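Local coordinates for probable ferredoxin-dependent nitrite reductase NirA (Mycobacterium tuberculosis, PDB 1ZJ8), which catalyses the six-electron reduction of sulfite to sulfide, using ferredoxin electrons, siroheme and a [4Fe-4S] cluster, at residues Pro46-Tyr57 / Asp69-Trp77. Numbering follows the deposited sequence.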
loop_
_atom_site.group_PDB
_atom_site.type_symbol
_atom_site.label_atom_id
_atom_site.label_comp_id
_atom_site.label_asym_id
_atom_site.label_seq_id
_atom_site.Cartn_x
_atom_site.Cartn_y
_atom_site.Cartn_z
ATOM N N PRO A 46 20.489 -4.000 11.617
ATOM C CA PRO A 46 19.325 -4.836 11.967
ATOM C C PRO A 46 19.169 -6.125 11.125
ATOM O O PRO A 46 18.811 -7.170 11.663
ATOM C CB PRO A 46 18.134 -3.881 11.773
ATOM C CG PRO A 46 18.719 -2.496 11.962
ATOM C CD PRO A 46 20.098 -2.597 11.355
ATOM N N LEU A 47 19.483 -6.058 9.833
ATOM C CA LEU A 47 19.392 -7.224 8.939
ATOM C C LEU A 47 20.160 -8.463 9.420
ATOM O O LEU A 47 20.048 -9.532 8.813
ATOM C CB LEU A 47 19.885 -6.839 7.527
ATOM C CG LEU A 47 18.952 -6.024 6.612
ATOM C CD1 LEU A 47 19.740 -5.033 5.778
ATOM C CD2 LEU A 47 18.123 -6.940 5.716
ATOM N N ASP A 48 20.953 -8.316 10.484
ATOM C CA ASP A 48 21.803 -9.411 10.993
ATOM C C ASP A 48 21.016 -10.563 11.611
ATOM O O ASP A 48 21.479 -11.716 11.603
ATOM C CB ASP A 48 22.817 -8.868 12.011
ATOM C CG ASP A 48 23.903 -8.011 11.363
ATOM O OD1 ASP A 48 23.620 -6.858 10.984
ATOM O OD2 ASP A 48 25.054 -8.480 11.249
ATOM N N VAL A 49 19.819 -10.239 12.109
ATOM C CA VAL A 49 18.930 -11.209 12.764
ATOM C C VAL A 49 18.740 -12.492 11.980
ATOM O O VAL A 49 18.542 -13.543 12.581
ATOM C CB VAL A 49 17.497 -10.652 13.013
ATOM C CG1 VAL A 49 16.653 -11.667 13.795
ATOM C CG2 VAL A 49 17.535 -9.329 13.748
ATOM N N ARG A 50 18.790 -12.413 10.652
ATOM C CA ARG A 50 18.542 -13.592 9.819
ATOM C C ARG A 50 19.286 -14.838 10.321
ATOM O O ARG A 50 18.715 -15.941 10.313
ATOM C CB ARG A 50 18.893 -13.317 8.355
ATOM C CG ARG A 50 18.025 -14.083 7.341
ATOM C CD ARG A 50 18.687 -14.095 5.958
ATOM N NE ARG A 50 17.742 -14.110 4.836
ATOM C CZ ARG A 50 17.435 -15.173 4.092
ATOM N NH1 ARG A 50 17.931 -16.380 4.358
ATOM N NH2 ARG A 50 16.584 -15.035 3.082
ATOM N N GLU A 51 20.536 -14.658 10.772
ATOM C CA GLU A 51 21.342 -15.772 11.328
ATOM C C GLU A 51 20.749 -16.248 12.661
ATOM O O GLU A 51 20.539 -17.448 12.863
ATOM C CB GLU A 51 22.824 -15.383 11.520
ATOM C CG GLU A 51 23.583 -14.936 10.242
ATOM C CD GLU A 51 23.741 -16.036 9.177
ATOM O OE1 GLU A 51 22.751 -16.333 8.469
ATOM O OE2 GLU A 51 24.866 -16.576 9.025
ATOM N N ARG A 52 20.465 -15.295 13.548
ATOM C CA ARG A 52 19.784 -15.587 14.818
ATOM C C ARG A 52 18.429 -16.286 14.650
ATOM O O ARG A 52 18.001 -17.011 15.557
ATOM C CB ARG A 52 19.591 -14.316 15.656
ATOM C CG ARG A 52 20.784 -13.962 16.509
ATOM C CD ARG A 52 20.531 -12.678 17.252
ATOM N NE ARG A 52 20.526 -11.518 16.359
ATOM C CZ ARG A 52 20.311 -10.263 16.756
ATOM N NH1 ARG A 52 20.085 -9.998 18.035
ATOM N NH2 ARG A 52 20.329 -9.263 15.879
ATOM N N ILE A 53 17.753 -16.062 13.520
ATOM C CA ILE A 53 16.497 -16.770 13.223
ATOM C C ILE A 53 16.834 -18.220 12.896
ATOM O O ILE A 53 16.261 -19.141 13.476
ATOM C CB ILE A 53 15.726 -16.175 12.005
ATOM C CG1 ILE A 53 15.398 -14.684 12.193
ATOM C CG2 ILE A 53 14.452 -16.956 11.734
ATOM C CD1 ILE A 53 14.273 -14.380 13.153
ATOM N N GLU A 54 17.771 -18.412 11.970
ATOM C CA GLU A 54 18.101 -19.757 11.487
ATOM C C GLU A 54 18.882 -20.574 12.510
ATOM O O GLU A 54 18.750 -21.801 12.531
ATOM C CB GLU A 54 18.913 -19.713 10.199
ATOM C CG GLU A 54 18.220 -19.056 9.024
ATOM C CD GLU A 54 19.212 -18.395 8.093
ATOM O OE1 GLU A 54 20.333 -18.096 8.557
ATOM O OE2 GLU A 54 18.875 -18.169 6.910
ATOM N N ASN A 55 19.701 -19.904 13.328
ATOM C CA ASN A 55 20.494 -20.575 14.375
ATOM C C ASN A 55 19.681 -20.821 15.644
ATOM O O ASN A 55 19.450 -21.965 16.032
ATOM C CB ASN A 55 21.733 -19.747 14.751
ATOM C CG ASN A 55 22.779 -19.693 13.644
ATOM O OD1 ASN A 55 22.738 -20.462 12.664
ATOM N ND2 ASN A 55 23.741 -18.780 13.803
ATOM N N ILE A 56 19.245 -19.729 16.269
ATOM C CA ILE A 56 18.557 -19.768 17.568
ATOM C C ILE A 56 17.035 -19.969 17.435
ATOM O O ILE A 56 16.518 -21.087 17.615
ATOM C CB ILE A 56 18.812 -18.441 18.405
ATOM C CG1 ILE A 56 20.318 -18.116 18.517
ATOM C CG2 ILE A 56 18.144 -18.523 19.782
ATOM C CD1 ILE A 56 21.189 -19.268 19.018
ATOM N N TYR A 57 16.349 -18.885 17.071
ATOM C CA TYR A 57 14.911 -18.743 17.293
ATOM C C TYR A 57 14.042 -19.799 16.600
ATOM O O TYR A 57 13.076 -20.282 17.192
ATOM C CB TYR A 57 14.448 -17.334 16.884
ATOM C CG TYR A 57 15.156 -16.177 17.597
ATOM C CD1 TYR A 57 15.383 -16.201 18.978
ATOM C CD2 TYR A 57 15.570 -15.040 16.889
ATOM C CE1 TYR A 57 16.032 -15.132 19.633
ATOM C CE2 TYR A 57 16.213 -13.965 17.533
ATOM C CZ TYR A 57 16.432 -14.016 18.907
ATOM O OH TYR A 57 17.052 -12.963 19.554
ATOM N N ASP A 69 14.720 -7.839 19.178
ATOM C CA ASP A 69 14.598 -8.571 17.916
ATOM C C ASP A 69 13.127 -8.731 17.529
ATOM O O ASP A 69 12.738 -8.343 16.421
ATOM C CB ASP A 69 15.275 -9.937 18.010
ATOM C CG ASP A 69 16.778 -9.832 18.024
ATOM O OD1 ASP A 69 17.300 -8.701 17.908
ATOM O OD2 ASP A 69 17.431 -10.887 18.137
ATOM N N LEU A 70 12.328 -9.271 18.457
ATOM C CA LEU A 70 10.895 -9.531 18.249
ATOM C C LEU A 70 10.133 -8.310 17.768
ATOM O O LEU A 70 9.460 -8.374 16.752
ATOM C CB LEU A 70 10.230 -10.037 19.541
ATOM C CG LEU A 70 8.706 -10.282 19.541
ATOM C CD1 LEU A 70 8.286 -11.246 18.443
ATOM C CD2 LEU A 70 8.263 -10.811 20.893
ATOM N N ARG A 71 10.249 -7.202 18.488
ATOM C CA ARG A 71 9.444 -6.007 18.199
ATOM C C ARG A 71 10.122 -4.958 17.295
ATOM O O ARG A 71 9.534 -3.904 17.033
ATOM C CB ARG A 71 9.001 -5.337 19.518
ATOM C CG ARG A 71 7.914 -6.097 20.302
ATOM C CD ARG A 71 7.512 -5.353 21.577
ATOM N NE ARG A 71 7.860 -6.113 22.778
ATOM C CZ ARG A 71 6.995 -6.747 23.581
ATOM N NH1 ARG A 71 5.678 -6.730 23.350
ATOM N NH2 ARG A 71 7.454 -7.405 24.644
ATOM N N GLY A 72 11.344 -5.233 16.829
ATOM C CA GLY A 72 12.121 -4.248 16.064
ATOM C C GLY A 72 12.872 -4.857 14.893
ATOM O O GLY A 72 12.513 -4.658 13.729
ATOM N N ARG A 73 13.918 -5.612 15.199
ATOM C CA ARG A 73 14.827 -6.094 14.173
ATOM C C ARG A 73 14.193 -7.118 13.217
ATOM O O ARG A 73 14.638 -7.256 12.073
ATOM C CB ARG A 73 16.082 -6.645 14.847
ATOM C CG ARG A 73 17.333 -5.850 14.533
ATOM C CD ARG A 73 18.542 -6.179 15.449
ATOM N NE ARG A 73 18.689 -5.179 16.522
ATOM C CZ ARG A 73 18.858 -5.450 17.814
ATOM N NH1 ARG A 73 18.943 -6.704 18.245
ATOM N NH2 ARG A 73 18.954 -4.455 18.682
ATOM N N PHE A 74 13.164 -7.826 13.689
ATOM C CA PHE A 74 12.377 -8.773 12.857
ATOM C C PHE A 74 11.771 -8.112 11.618
ATOM O O PHE A 74 11.672 -8.717 10.553
ATOM C CB PHE A 74 11.222 -9.386 13.678
ATOM C CG PHE A 74 11.525 -10.741 14.266
ATOM C CD1 PHE A 74 12.703 -10.976 14.968
ATOM C CD2 PHE A 74 10.604 -11.785 14.147
ATOM C CE1 PHE A 74 12.963 -12.234 15.530
ATOM C CE2 PHE A 74 10.862 -13.052 14.706
ATOM C CZ PHE A 74 12.037 -13.270 15.395
ATOM N N ARG A 75 11.366 -6.865 11.776
ATOM C CA ARG A 75 10.706 -6.125 10.716
ATOM C C ARG A 75 11.580 -6.027 9.471
ATOM O O ARG A 75 11.088 -6.115 8.352
ATOM C CB ARG A 75 10.324 -4.744 11.225
ATOM C CG ARG A 75 9.348 -4.826 12.389
ATOM C CD ARG A 75 8.971 -3.468 12.866
ATOM N NE ARG A 75 7.946 -3.546 13.889
ATOM C CZ ARG A 75 7.328 -2.491 14.401
ATOM N NH1 ARG A 75 7.623 -1.264 13.987
ATOM N NH2 ARG A 75 6.406 -2.663 15.330
ATOM N N TRP A 76 12.886 -5.912 9.654
ATOM C CA TRP A 76 13.798 -5.833 8.516
ATOM C C TRP A 76 13.710 -7.064 7.634
ATOM O O TRP A 76 14.325 -7.087 6.559
ATOM C CB TRP A 76 15.243 -5.636 8.981
ATOM C CG TRP A 76 15.619 -4.216 9.100
ATOM C CD1 TRP A 76 16.430 -3.520 8.262
ATOM C CD2 TRP A 76 15.187 -3.291 10.113
ATOM N NE1 TRP A 76 16.546 -2.221 8.695
ATOM C CE2 TRP A 76 15.797 -2.057 9.831
ATOM C CE3 TRP A 76 14.360 -3.395 11.239
ATOM C CZ2 TRP A 76 15.598 -0.929 10.625
ATOM C CZ3 TRP A 76 14.161 -2.271 12.030
ATOM C CH2 TRP A 76 14.776 -1.056 11.719
ATOM N N TRP A 77 12.976 -8.081 8.093
ATOM C CA TRP A 77 12.673 -9.242 7.267
ATOM C C TRP A 77 11.178 -9.451 7.063
ATOM O O TRP A 77 10.747 -10.533 6.676
ATOM C CB TRP A 77 13.317 -10.496 7.849
ATOM C CG TRP A 77 14.785 -10.422 7.775
ATOM C CD1 TRP A 77 15.621 -10.028 8.760
ATOM C CD2 TRP A 77 15.608 -10.704 6.632
ATOM N NE1 TRP A 77 16.917 -10.056 8.320
ATOM C CE2 TRP A 77 16.943 -10.467 7.013
ATOM C CE3 TRP A 77 15.347 -11.141 5.328
ATOM C CZ2 TRP A 77 18.028 -10.654 6.140
ATOM C CZ3 TRP A 77 16.428 -11.319 4.456
ATOM C CH2 TRP A 77 17.755 -11.073 4.878
#
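A helical hairpin near the N-terminus of this siroheme reductase brings Pro46, Val49 and Tyr57 of one arm against Trp76, Arg73 and Asp69 of the other. The axes of helices 49-57 and 69-73 run nearly antiparallel, at 154°, and come no closer than 12.2 Å; large side chains pack between them. At one end the CB-CG side of the Pro46 ring rests on the face of the Trp76 indole, CB 3.5 Å from the centroid of its five-membered ring, a CH-pi contact. Trp76 NE1 is hydrogen-bonded to Ala213 O, outside the hairpin.

Trp77 is clasped between two aliphatic groups, Arg50 CG over one face of its six-membered ring and Leu47 CD2, off-centre, over the opposite face. At its edge NE1 donates to Leu47 O (3.2 Å); the oxygen lies in the indole plane, although the N-H approaches from above the carbonyl plane. The long arginine suits this place because its methylene groups cover the ring while its charged end continues to a salt bridge with Glu54.

Deeper in, Val49, with CG1 anti to the backbone N (chi1 -176°), turns that methyl to Phe74 and CG2 to the aliphatic part of Arg73. Ile53 CD1 reaches Phe74 CZ at 3.4 Å, and Phe105 meets the same phenyl ring.

Asp69, the polar hub, lies between two arginines and probably offsets part of their charge where Arg52 NH1 and Arg73 NH1 come within 3.5 Å. OD1 forms a salt bridge with Arg73 NH1. Arg52 NH1 makes another with Asp69 OD2 at 2.8 Å, but, the planes being 81° apart, this oxygen lies over a guanidinium face and no N-H points at it. Tyr57, long enough to span the gap, donates its OH to the anti side of Asp69 OD2, 2.5 Å away.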